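Local coordinates for putative exported protein (Bordetella pertussis, PDB 2DVZ), which binds glutamate as a periplasmic solute receptor of the Bug family and probably delivers it to a membrane transporter, at residues 34-37 against 38-42; 82-85 against 86-90; 92-96 against 97-101; 253-256 against 257-261. All coordinates share one frame; numbering follows the deposited sequence.

Contact 1 of 4, residues 34-37 against 38-42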
loop_
_atom_site.group_PDB
_atom_site.type_symbol
_atom_site.label_atom_id
_atom_site.label_comp_id
_atom_site.label_asym_id
_atom_site.label_seq_id
_atom_site.Cartn_x
_atom_site.Cartn_y
_atom_site.Cartn_z
ATOM N N ASP A 34 -0.432 -3.291 7.512
ATOM C CA ASP A 34 -0.441 -4.145 8.703
ATOM C C ASP A 34 0.286 -5.502 8.517
ATOM O O ASP A 34 1.086 -5.912 9.367
ATOM C CB ASP A 34 -1.883 -4.394 9.118
ATOM C CG ASP A 34 -2.005 -5.000 10.520
ATOM O OD1 ASP A 34 -1.475 -4.391 11.493
ATOM O OD2 ASP A 34 -2.680 -6.055 10.645
ATOM N N ILE A 35 0.019 -6.189 7.406
ATOM C CA ILE A 35 0.693 -7.454 7.149
ATOM C C ILE A 35 2.217 -7.376 7.098
ATOM O O ILE A 35 2.908 -8.158 7.779
ATOM C CB ILE A 35 0.178 -8.176 5.859
ATOM C CG1 ILE A 35 -1.268 -8.643 6.088
ATOM C CG2 ILE A 35 1.113 -9.405 5.532
ATOM C CD1 ILE A 35 -2.055 -8.896 4.827
ATOM N N ILE A 36 2.722 -6.468 6.272
ATOM C CA ILE A 36 4.142 -6.282 6.096
ATOM C C ILE A 36 4.825 -5.664 7.360
ATOM O O ILE A 36 5.920 -6.116 7.766
ATOM C CB ILE A 36 4.419 -5.385 4.855
ATOM C CG1 ILE A 36 4.103 -6.145 3.554
ATOM C CG2 ILE A 36 5.888 -4.969 4.829
ATOM C CD1 ILE A 36 3.677 -5.298 2.348
ATOM N N ALA A 37 4.181 -4.627 7.939
ATOM C CA ALA A 37 4.614 -4.014 9.194
ATOM C C ALA A 37 4.903 -5.088 10.240
ATOM O O ALA A 37 5.995 -5.125 10.801
ATOM C CB ALA A 37 3.544 -3.015 9.717
ATOM N N ARG A 38 3.962 -6.008 10.449
ATOM C CA ARG A 38 4.120 -7.011 11.521
ATOM C C ARG A 38 5.196 -8.028 11.171
ATOM O O ARG A 38 6.006 -8.395 12.026
ATOM C CB ARG A 38 2.790 -7.682 11.870
ATOM C CG ARG A 38 1.719 -6.689 12.260
ATOM C CD ARG A 38 0.460 -7.316 12.865
ATOM N NE ARG A 38 -0.428 -6.250 13.366
ATOM C CZ ARG A 38 -0.583 -5.940 14.661
ATOM N NH1 ARG A 38 0.088 -6.635 15.595
ATOM N NH2 ARG A 38 -1.399 -4.926 15.014
ATOM N N LEU A 39 5.245 -8.434 9.899
ATOM C CA LEU A 39 6.255 -9.389 9.463
ATOM C C LEU A 39 7.654 -8.843 9.677
ATOM O O LEU A 39 8.494 -9.520 10.285
ATOM C CB LEU A 39 6.060 -9.787 7.980
ATOM C CG LEU A 39 7.144 -10.641 7.296
ATOM C CD1 LEU A 39 7.053 -12.025 7.805
ATOM C CD2 LEU A 39 6.995 -10.609 5.755
ATOM N N VAL A 40 7.909 -7.643 9.142
ATOM C CA VAL A 40 9.258 -7.070 9.200
ATOM C C VAL A 40 9.699 -6.570 10.592
ATOM O O VAL A 40 10.811 -6.890 11.011
ATOM C CB VAL A 40 9.514 -6.017 8.109
ATOM C CG1 VAL A 40 10.958 -5.538 8.196
ATOM C CG2 VAL A 40 9.163 -6.594 6.683
ATOM N N THR A 41 8.839 -5.844 11.314
ATOM C CA THR A 41 9.178 -5.360 12.673
ATOM C C THR A 41 9.335 -6.500 13.703
ATOM O O THR A 41 10.163 -6.417 14.607
ATOM C CB THR A 41 8.171 -4.255 13.204
ATOM O OG1 THR A 41 6.835 -4.777 13.358
ATOM C CG2 THR A 41 8.142 -3.021 12.289
ATOM N N GLN A 42 8.543 -7.563 13.573
ATOM C CA GLN A 42 8.740 -8.780 14.387
ATOM C C GLN A 42 10.161 -9.304 14.362
ATOM O O GLN A 42 10.707 -9.666 15.402
ATOM C CB GLN A 42 7.828 -9.917 13.918
ATOM C CG GLN A 42 6.426 -9.826 14.494
ATOM C CD GLN A 42 6.460 -9.922 15.995
ATOM O OE1 GLN A 42 6.485 -8.894 16.715
ATOM N NE2 GLN A 42 6.509 -11.164 16.495
#
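The guanidinium of Arg-38 meets the carboxylate of Asp-34 at its edge, with OD1 lying near the guanidinium plane. The two planes are turned 72° against each other; NE of Arg-38 lies 2.8 Å from OD1 of Asp-34 and comes to it from above the carboxylate plane, in a nearly straight hydrogen bond that is also a salt bridge. Asp-34 holds its CG anti to the backbone N (chi1 -167°), which swings the carboxylate along the helix toward the residue one turn on. Asn-56, on the next strand, serves both partners, giving its ND2 to OD1 of Asp-34 and taking NH2 of Arg-38 on its OD1. The helix is 32-48, the crossover of the beta-alpha-beta unit between parallel strands 21-25 and 52-56. Further along, O of Ala-37 accepts twice from Thr-41, from OG1 at 2.7 Å and from N at 3.0 Å; the two donors come from opposite faces of the carbonyl plane. The hydroxyl donor is thereby satisfied within the helix, while Thr-41 packs on Val-23 and Val-54. CG2 of Ile-36 lies alongside CG2 of Val-40 at 4.1 Å, both side chains pointing the same way and resting on Phe-112.

Contact 2 of 4, residues 82-85 against 86-90. With GLU (glutamic acid), chain G.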
loop_
_atom_site.group_PDB
_atom_site.type_symbol
_atom_site.label_atom_id
_atom_site.label_comp_id
_atom_site.label_asym_id
_atom_site.label_seq_id
_atom_site.Cartn_x
_atom_site.Cartn_y
_atom_site.Cartn_z
ATOM N N ALA A 82 5.559 4.068 6.047
ATOM C CA ALA A 82 5.304 4.866 4.845
ATOM C C ALA A 82 4.533 4.009 3.875
ATOM O O ALA A 82 4.809 2.804 3.742
ATOM C CB ALA A 82 6.601 5.351 4.193
ATOM N N THR A 83 3.563 4.636 3.207
ATOM C CA THR A 83 2.731 3.981 2.215
ATOM C C THR A 83 2.567 5.007 1.133
ATOM O O THR A 83 2.785 6.200 1.380
ATOM C CB THR A 83 1.332 3.647 2.757
ATOM O OG1 THR A 83 0.647 4.865 3.043
ATOM C CG2 THR A 83 1.393 2.768 4.015
ATOM N N VAL A 84 2.181 4.570 -0.068
ATOM C CA VAL A 84 1.959 5.511 -1.152
ATOM C C VAL A 84 0.744 6.417 -0.867
ATOM O O VAL A 84 0.696 7.552 -1.333
ATOM C CB VAL A 84 1.917 4.817 -2.575
ATOM C CG1 VAL A 84 1.664 5.852 -3.656
ATOM C CG2 VAL A 84 3.238 4.111 -2.879
ATOM N N SER A 85 -0.233 5.917 -0.117
ATOM C CA SER A 85 -1.373 6.727 0.283
ATOM C C SER A 85 -0.878 7.923 1.103
ATOM O O SER A 85 -1.224 9.067 0.829
ATOM C CB SER A 85 -2.383 5.905 1.098
ATOM O OG SER A 85 -3.057 4.967 0.262
ATOM N N THR A 86 -0.033 7.641 2.082
ATOM C CA THR A 86 0.375 8.675 3.054
ATOM C C THR A 86 1.492 9.592 2.537
ATOM O O THR A 86 1.560 10.756 2.914
ATOM C CB THR A 86 0.704 8.065 4.444
ATOM O OG1 THR A 86 1.683 7.027 4.299
ATOM C CG2 THR A 86 -0.565 7.484 5.100
HETATM N N MSE A 87 2.313 9.078 1.635
HETATM C CA MSE A 87 3.466 9.816 1.137
HETATM C C MSE A 87 3.165 10.669 -0.095
HETATM O O MSE A 87 3.826 11.670 -0.342
HETATM C CB MSE A 87 4.655 8.862 0.863
HETATM C CG MSE A 87 5.258 8.183 2.108
HETATM SE SE MSE A 87 6.057 9.491 3.358
HETATM C CE MSE A 87 4.509 9.775 4.569
ATOM N N ALA A 88 2.147 10.282 -0.846
ATOM C CA ALA A 88 1.944 10.811 -2.197
ATOM C C ALA A 88 0.500 11.220 -2.509
ATOM O O ALA A 88 0.255 12.334 -2.969
ATOM C CB ALA A 88 2.434 9.770 -3.235
ATOM N N VAL A 89 -0.451 10.309 -2.291
ATOM C CA VAL A 89 -1.817 10.535 -2.771
ATOM C C VAL A 89 -2.605 11.438 -1.827
ATOM O O VAL A 89 -3.313 12.328 -2.282
ATOM C CB VAL A 89 -2.599 9.203 -3.067
ATOM C CG1 VAL A 89 -3.912 9.492 -3.821
ATOM C CG2 VAL A 89 -1.752 8.228 -3.846
ATOM N N ASN A 90 -2.508 11.204 -0.526
ATOM C CA ASN A 90 -3.171 12.099 0.432
ATOM C C ASN A 90 -2.818 13.579 0.315
ATOM O O ASN A 90 -3.711 14.425 0.345
ATOM C CB ASN A 90 -2.981 11.629 1.864
ATOM C CG ASN A 90 -4.286 11.303 2.523
ATOM O OD1 ASN A 90 -5.145 12.170 2.668
ATOM N ND2 ASN A 90 -4.455 10.060 2.926
HETATM N N GLU G . -3.882 1.604 0.508
HETATM C CA GLU G . -2.721 1.487 1.411
HETATM C C GLU G . -1.409 1.744 0.688
HETATM O O GLU G . -0.517 0.902 0.547
HETATM C CB GLU G . -2.751 0.162 2.166
HETATM C CG GLU G . -4.154 -0.167 2.707
HETATM C CD GLU G . -4.151 -0.982 3.967
HETATM O OE1 GLU G . -3.035 -1.279 4.445
HETATM O OE2 GLU G . -5.266 -1.310 4.509
HETATM O OXT GLU G . -1.195 2.890 0.259
#
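Ala-82, the last residue of strand 78-82, puts its CB against CG of Met-87, a selenomethionine, at 3.8 Å; both side chains also pack on Leu-246. Thr-83 comes next, at the N-cap position of helix 84-93. Its OG1 and that of Thr-86 share a hydrogen bond of 2.7 Å, the two side chains slanting across one another. In each threonine OG1 stands between the backbone N and the carbonyl carbon (chi1 65° in Thr-83, 54° in Thr-86), which turns the hydroxyls together over the first turn. O of Thr-83 accepts from N of Met-87. Val-84 sets CG1 against CB of Ala-88 at 4.0 Å and close to CG2 of Val-89; its carbonyl takes a good bond from N of Val-89 at 3.1 Å and a weak one from N of Ala-88, where the helix widens into a pi-type turn. The wide spacing continues at Ser-85, whose O receives N of Asn-90 at 2.8 Å in the carbonyl plane. Ser-85 also grips OXT of the bound glutamic acid twice, with OG at 2.8 Å and its backbone N at 3.2 Å; OG is hydrogen-bonded to N of Val-154 as well. A ligand carboxylate held by a serine hydroxyl and a backbone N-H at the start of a helix, where the helix dipole probably favours the negative charge, is characteristic of the solute site of periplasmic binding proteins.

Contact 3 of 4, residues 92-96 against 97-101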
loop_
_atom_site.group_PDB
_atom_site.type_symbol
_atom_site.label_atom_id
_atom_site.label_comp_id
_atom_site.label_asym_id
_atom_site.label_seq_id
_atom_site.Cartn_x
_atom_site.Cartn_y
_atom_site.Cartn_z
ATOM N N ALA A 92 -1.815 14.936 -2.442
ATOM C CA ALA A 92 -2.418 15.384 -3.703
ATOM C C ALA A 92 -3.956 15.527 -3.616
ATOM O O ALA A 92 -4.548 16.392 -4.282
ATOM C CB ALA A 92 -2.002 14.466 -4.874
ATOM N N CYS A 93 -4.583 14.696 -2.779
ATOM C CA CYS A 93 -6.023 14.695 -2.563
ATOM C C CYS A 93 -6.483 15.867 -1.680
ATOM O O CYS A 93 -7.600 16.400 -1.864
ATOM C CB CYS A 93 -6.427 13.375 -1.896
ATOM S SG CYS A 93 -8.216 13.053 -1.687
ATOM N N ARG A 94 -5.642 16.246 -0.706
ATOM C CA ARG A 94 -5.990 17.286 0.260
ATOM C C ARG A 94 -4.877 18.329 0.370
ATOM O O ARG A 94 -4.285 18.468 1.444
ATOM C CB ARG A 94 -6.216 16.671 1.634
ATOM C CG ARG A 94 -7.462 15.842 1.778
ATOM C CD ARG A 94 -7.384 15.084 3.087
ATOM N NE ARG A 94 -7.515 15.966 4.246
ATOM C CZ ARG A 94 -7.576 15.578 5.516
ATOM N NH1 ARG A 94 -7.487 14.291 5.841
ATOM N NH2 ARG A 94 -7.716 16.503 6.479
ATOM N N PRO A 95 -4.608 19.073 -0.728
ATOM C CA PRO A 95 -3.439 19.950 -0.854
ATOM C C PRO A 95 -3.389 21.210 0.057
ATOM O O PRO A 95 -2.319 21.841 0.147
ATOM C CB PRO A 95 -3.483 20.375 -2.321
ATOM C CG PRO A 95 -4.900 20.244 -2.734
ATOM C CD PRO A 95 -5.466 19.131 -1.936
ATOM N N LYS A 96 -4.501 21.559 0.724
ATOM C CA LYS A 96 -4.566 22.804 1.498
ATOM C C LYS A 96 -4.737 22.480 2.961
ATOM O O LYS A 96 -4.357 23.264 3.811
ATOM C CB LYS A 96 -5.740 23.738 1.067
ATOM C CG LYS A 96 -5.768 24.225 -0.384
ATOM C CD LYS A 96 -4.381 24.632 -0.889
ATOM C CE LYS A 96 -4.288 24.598 -2.433
ATOM N NZ LYS A 96 -2.866 24.596 -2.958
ATOM N N ASP A 97 -5.326 21.337 3.264
ATOM C CA ASP A 97 -5.676 21.063 4.636
ATOM C C ASP A 97 -5.140 19.750 5.193
ATOM O O ASP A 97 -5.567 19.332 6.272
ATOM C CB ASP A 97 -7.192 21.141 4.824
ATOM C CG ASP A 97 -7.927 20.092 4.034
ATOM O OD1 ASP A 97 -8.530 20.438 2.987
ATOM O OD2 ASP A 97 -7.889 18.910 4.450
ATOM N N LEU A 98 -4.236 19.079 4.488
ATOM C CA LEU A 98 -3.580 17.916 5.098
ATOM C C LEU A 98 -2.629 18.437 6.206
ATOM O O LEU A 98 -1.846 19.353 5.947
ATOM C CB LEU A 98 -2.833 17.086 4.041
ATOM C CG LEU A 98 -2.405 15.669 4.444
ATOM C CD1 LEU A 98 -3.585 14.721 4.415
ATOM C CD2 LEU A 98 -1.313 15.184 3.521
ATOM N N PRO A 99 -2.721 17.889 7.439
ATOM C CA PRO A 99 -1.910 18.304 8.595
ATOM C C PRO A 99 -0.431 17.842 8.651
ATOM O O PRO A 99 0.198 17.940 9.722
ATOM C CB PRO A 99 -2.657 17.701 9.784
ATOM C CG PRO A 99 -3.943 17.183 9.215
ATOM C CD PRO A 99 -3.679 16.846 7.816
ATOM N N TYR A 100 0.123 17.345 7.544
ATOM C CA TYR A 100 1.531 16.976 7.512
ATOM C C TYR A 100 2.051 17.177 6.097
ATOM O O TYR A 100 1.284 17.185 5.171
ATOM C CB TYR A 100 1.747 15.527 8.003
ATOM C CG TYR A 100 1.180 14.458 7.080
ATOM C CD1 TYR A 100 1.944 13.942 6.045
ATOM C CD2 TYR A 100 -0.119 13.982 7.246
ATOM C CE1 TYR A 100 1.438 12.958 5.182
ATOM C CE2 TYR A 100 -0.640 13.007 6.402
ATOM C CZ TYR A 100 0.139 12.503 5.366
ATOM O OH TYR A 100 -0.360 11.564 4.518
ATOM N N ASP A 101 3.349 17.411 5.965
ATOM C CA ASP A 101 4.043 17.424 4.691
ATOM C C ASP A 101 4.827 16.095 4.699
ATOM O O ASP A 101 5.667 15.895 5.565
ATOM C CB ASP A 101 4.968 18.656 4.620
ATOM C CG ASP A 101 5.705 18.811 3.277
ATOM O OD1 ASP A 101 6.172 17.823 2.627
ATOM O OD2 ASP A 101 5.855 19.990 2.895
HETATM O O HOH W 1 -7.641 20.377 0.555
#
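Arg-94 and Asp-97 cross at about a right angle, and the arginine takes the carboxylate side-on. NE and NH2 of Arg-94 both converge on OD2 of Asp-97, at 3.0 and 3.2 Å, approaching nearly along its C-O bond. OD2 lies in the guanidinium plane, although the planes of the two groups are 40° apart. The bend at chi3 of Arg-94 (70°) turns the guanidinium so that its NE edge faces the aspartate, and the two bonds to one oxygen fix the rotation of the group. OD1 of Asp-97 takes a hydrogen bond of 2.6 Å from a water, which also accepts a weak one from N of Lys-96. Leu-98 likewise runs at about a right angle to Arg-94: its CD1 lies over one face of the guanidinium and 4.0 Å from CD of Arg-94, with CD of Pro-99 over the same face. The backbone closes the turn, N of Leu-98 bonding to O of Arg-94 at 3.1 Å. On its far side Leu-98 sets CD2 3.5 Å above the ring plane of Tyr-100, offset toward the rim. Arg-94 is the first residue to leave the helical conformation after helix 84-93, and this surface turn starts the loop to strand 106-121. Cys-93, just before it, is disulfide-bonded to Cys-152; Arg-94, Pro-99 and Tyr-100 lean on helix 63-71, and Ala-92 and Pro-95 on helix 288-307.

Contact 4 of 4, residues 253-256 against 257-261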
loop_
_atom_site.group_PDB
_atom_site.type_symbol
_atom_site.label_atom_id
_atom_site.label_comp_id
_atom_site.label_asym_id
_atom_site.label_seq_id
_atom_site.Cartn_x
_atom_site.Cartn_y
_atom_site.Cartn_z
HETATM N N MSE A 253 20.809 10.462 13.209
HETATM C CA MSE A 253 21.289 9.495 12.212
HETATM C C MSE A 253 21.700 8.176 12.842
HETATM O O MSE A 253 21.538 7.131 12.234
HETATM C CB MSE A 253 22.451 10.080 11.353
HETATM C CG MSE A 253 22.018 11.239 10.445
HETATM SE SE MSE A 253 20.480 10.772 9.251
HETATM C CE MSE A 253 21.281 9.267 8.233
ATOM N N ASP A 254 22.218 8.247 14.066
ATOM C CA ASP A 254 22.505 7.058 14.868
ATOM C C ASP A 254 21.304 6.129 14.919
ATOM O O ASP A 254 21.439 4.937 14.682
ATOM C CB ASP A 254 22.939 7.404 16.312
ATOM C CG ASP A 254 23.222 6.148 17.147
ATOM O OD1 ASP A 254 24.210 5.410 16.850
ATOM O OD2 ASP A 254 22.438 5.869 18.096
ATOM N N VAL A 255 20.144 6.705 15.232
ATOM C CA VAL A 255 18.883 5.989 15.333
ATOM C C VAL A 255 18.471 5.388 13.977
ATOM O O VAL A 255 18.197 4.196 13.897
ATOM C CB VAL A 255 17.752 6.933 15.892
ATOM C CG1 VAL A 255 16.337 6.388 15.554
ATOM C CG2 VAL A 255 17.934 7.175 17.394
ATOM N N VAL A 256 18.455 6.237 12.941
ATOM C CA VAL A 256 18.196 5.874 11.541
ATOM C C VAL A 256 19.055 4.696 11.065
ATOM O O VAL A 256 18.540 3.715 10.543
ATOM C CB VAL A 256 18.361 7.120 10.567
ATOM C CG1 VAL A 256 18.067 6.755 9.135
ATOM C CG2 VAL A 256 17.460 8.248 10.971
ATOM N N ASN A 257 20.363 4.787 11.267
ATOM C CA ASN A 257 21.267 3.713 10.841
ATOM C C ASN A 257 21.122 2.463 11.678
ATOM O O ASN A 257 21.326 1.382 11.191
ATOM C CB ASN A 257 22.735 4.180 10.845
ATOM C CG ASN A 257 22.997 5.298 9.859
ATOM O OD1 ASN A 257 22.624 5.205 8.688
ATOM N ND2 ASN A 257 23.661 6.360 10.322
ATOM N N LYS A 258 20.810 2.605 12.949
ATOM C CA LYS A 258 20.567 1.424 13.745
ATOM C C LYS A 258 19.356 0.655 13.239
ATOM O O LYS A 258 19.432 -0.540 13.055
ATOM C CB LYS A 258 20.457 1.755 15.244
ATOM C CG LYS A 258 21.809 1.734 15.946
ATOM C CD LYS A 258 21.677 2.261 17.370
ATOM C CE LYS A 258 22.994 2.224 18.106
ATOM N NZ LYS A 258 23.103 3.302 19.140
ATOM N N LEU A 259 18.256 1.373 13.026
ATOM C CA LEU A 259 17.001 0.817 12.519
ATOM C C LEU A 259 17.146 0.221 11.125
ATOM O O LEU A 259 16.603 -0.833 10.849
ATOM C CB LEU A 259 15.922 1.909 12.467
ATOM C CG LEU A 259 15.404 2.442 13.806
ATOM C CD1 LEU A 259 14.602 3.704 13.575
ATOM C CD2 LEU A 259 14.580 1.359 14.518
ATOM N N ARG A 260 17.862 0.912 10.251
ATOM C CA ARG A 260 18.048 0.462 8.895
ATOM C C ARG A 260 18.846 -0.826 8.878
ATOM O O ARG A 260 18.516 -1.764 8.134
ATOM C CB ARG A 260 18.763 1.509 8.035
ATOM C CG ARG A 260 18.552 1.225 6.565
ATOM C CD ARG A 260 19.769 1.475 5.786
ATOM N NE ARG A 260 19.733 0.709 4.540
ATOM C CZ ARG A 260 20.795 0.369 3.828
ATOM N NH1 ARG A 260 21.989 0.723 4.241
ATOM N NH2 ARG A 260 20.655 -0.322 2.714
ATOM N N ASP A 261 19.885 -0.877 9.700
ATOM C CA ASP A 261 20.662 -2.099 9.829
ATOM C C ASP A 261 19.833 -3.307 10.253
ATOM O O ASP A 261 20.010 -4.422 9.715
ATOM C CB ASP A 261 21.790 -1.874 10.822
ATOM C CG ASP A 261 22.921 -1.158 10.215
ATOM O OD1 ASP A 261 22.974 -1.078 8.967
ATOM O OD2 ASP A 261 23.762 -0.664 10.967
#
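Lys-258 runs back along the helix surface to Asp-254, one turn earlier, and each carbon of its chain has something to meet. CB sits 3.4 Å from O of Asp-254, the carbonyl that also receives the backbone N of Lys-258, and CG stays beside the same oxygen. From CG on the chain is extended; CD lies equally far from the backbone O and from OD2 of Asp-254, and CE about equally far from the two carboxylate oxygens. NZ ends the path with a salt bridge of 2.8 Å to OD2 of Asp-254, on the syn lone pair, the side of the other oxygen; OD1 takes a weak second bond at 3.3 Å. With chi1 at 179° the carboxylate of Asp-254 swings away from its own backbone N and toward the lysine. The two side chains cross at a slant on an exposed face. One residue further round, Val-255 and Leu-259 lie side by side, CG1 against CD1 at 3.8 Å, on the inward face that packs on Tyr-16. N of Leu-259 bonds to O of Val-255 at 3.0 Å, almost along the C=O axis, and N of Arg-260 to O of Val-256 at 2.9 Å. Arg-260 turns its tip away to O of Gly-285. The i to i+4 salt bridge on the outer side and the apolar Val-255/Leu-259 pair on the inner one fit an amphipathic helix, here the first turns of helix 253-267, packed against strand 106-121.

Overall arrangement
All four contacts are local, and they follow one another along the chain. Contacts 2 and 3 share helix 84-93 and touch: O of Thr-86 and OH of Tyr-100 are 2.6 Å apart, a probable hydrogen bond, so the loop after the helix is tied back to its first turn. Contact 2 holds the glutamate directly; contact 1 lies beside the pocket, with Asp-34 about 6 Å from the ligand and Ile-36 about 3 Å from Tyr-243, side chain to side chain. The centres of contacts 1 and 2 are about 18 Å apart. Contact 4 lies away from the pocket, its centre about 22 Å from that of contact 2 and 18 Å from that of contact 1, whose helix 32-48 Leu-259 packs on.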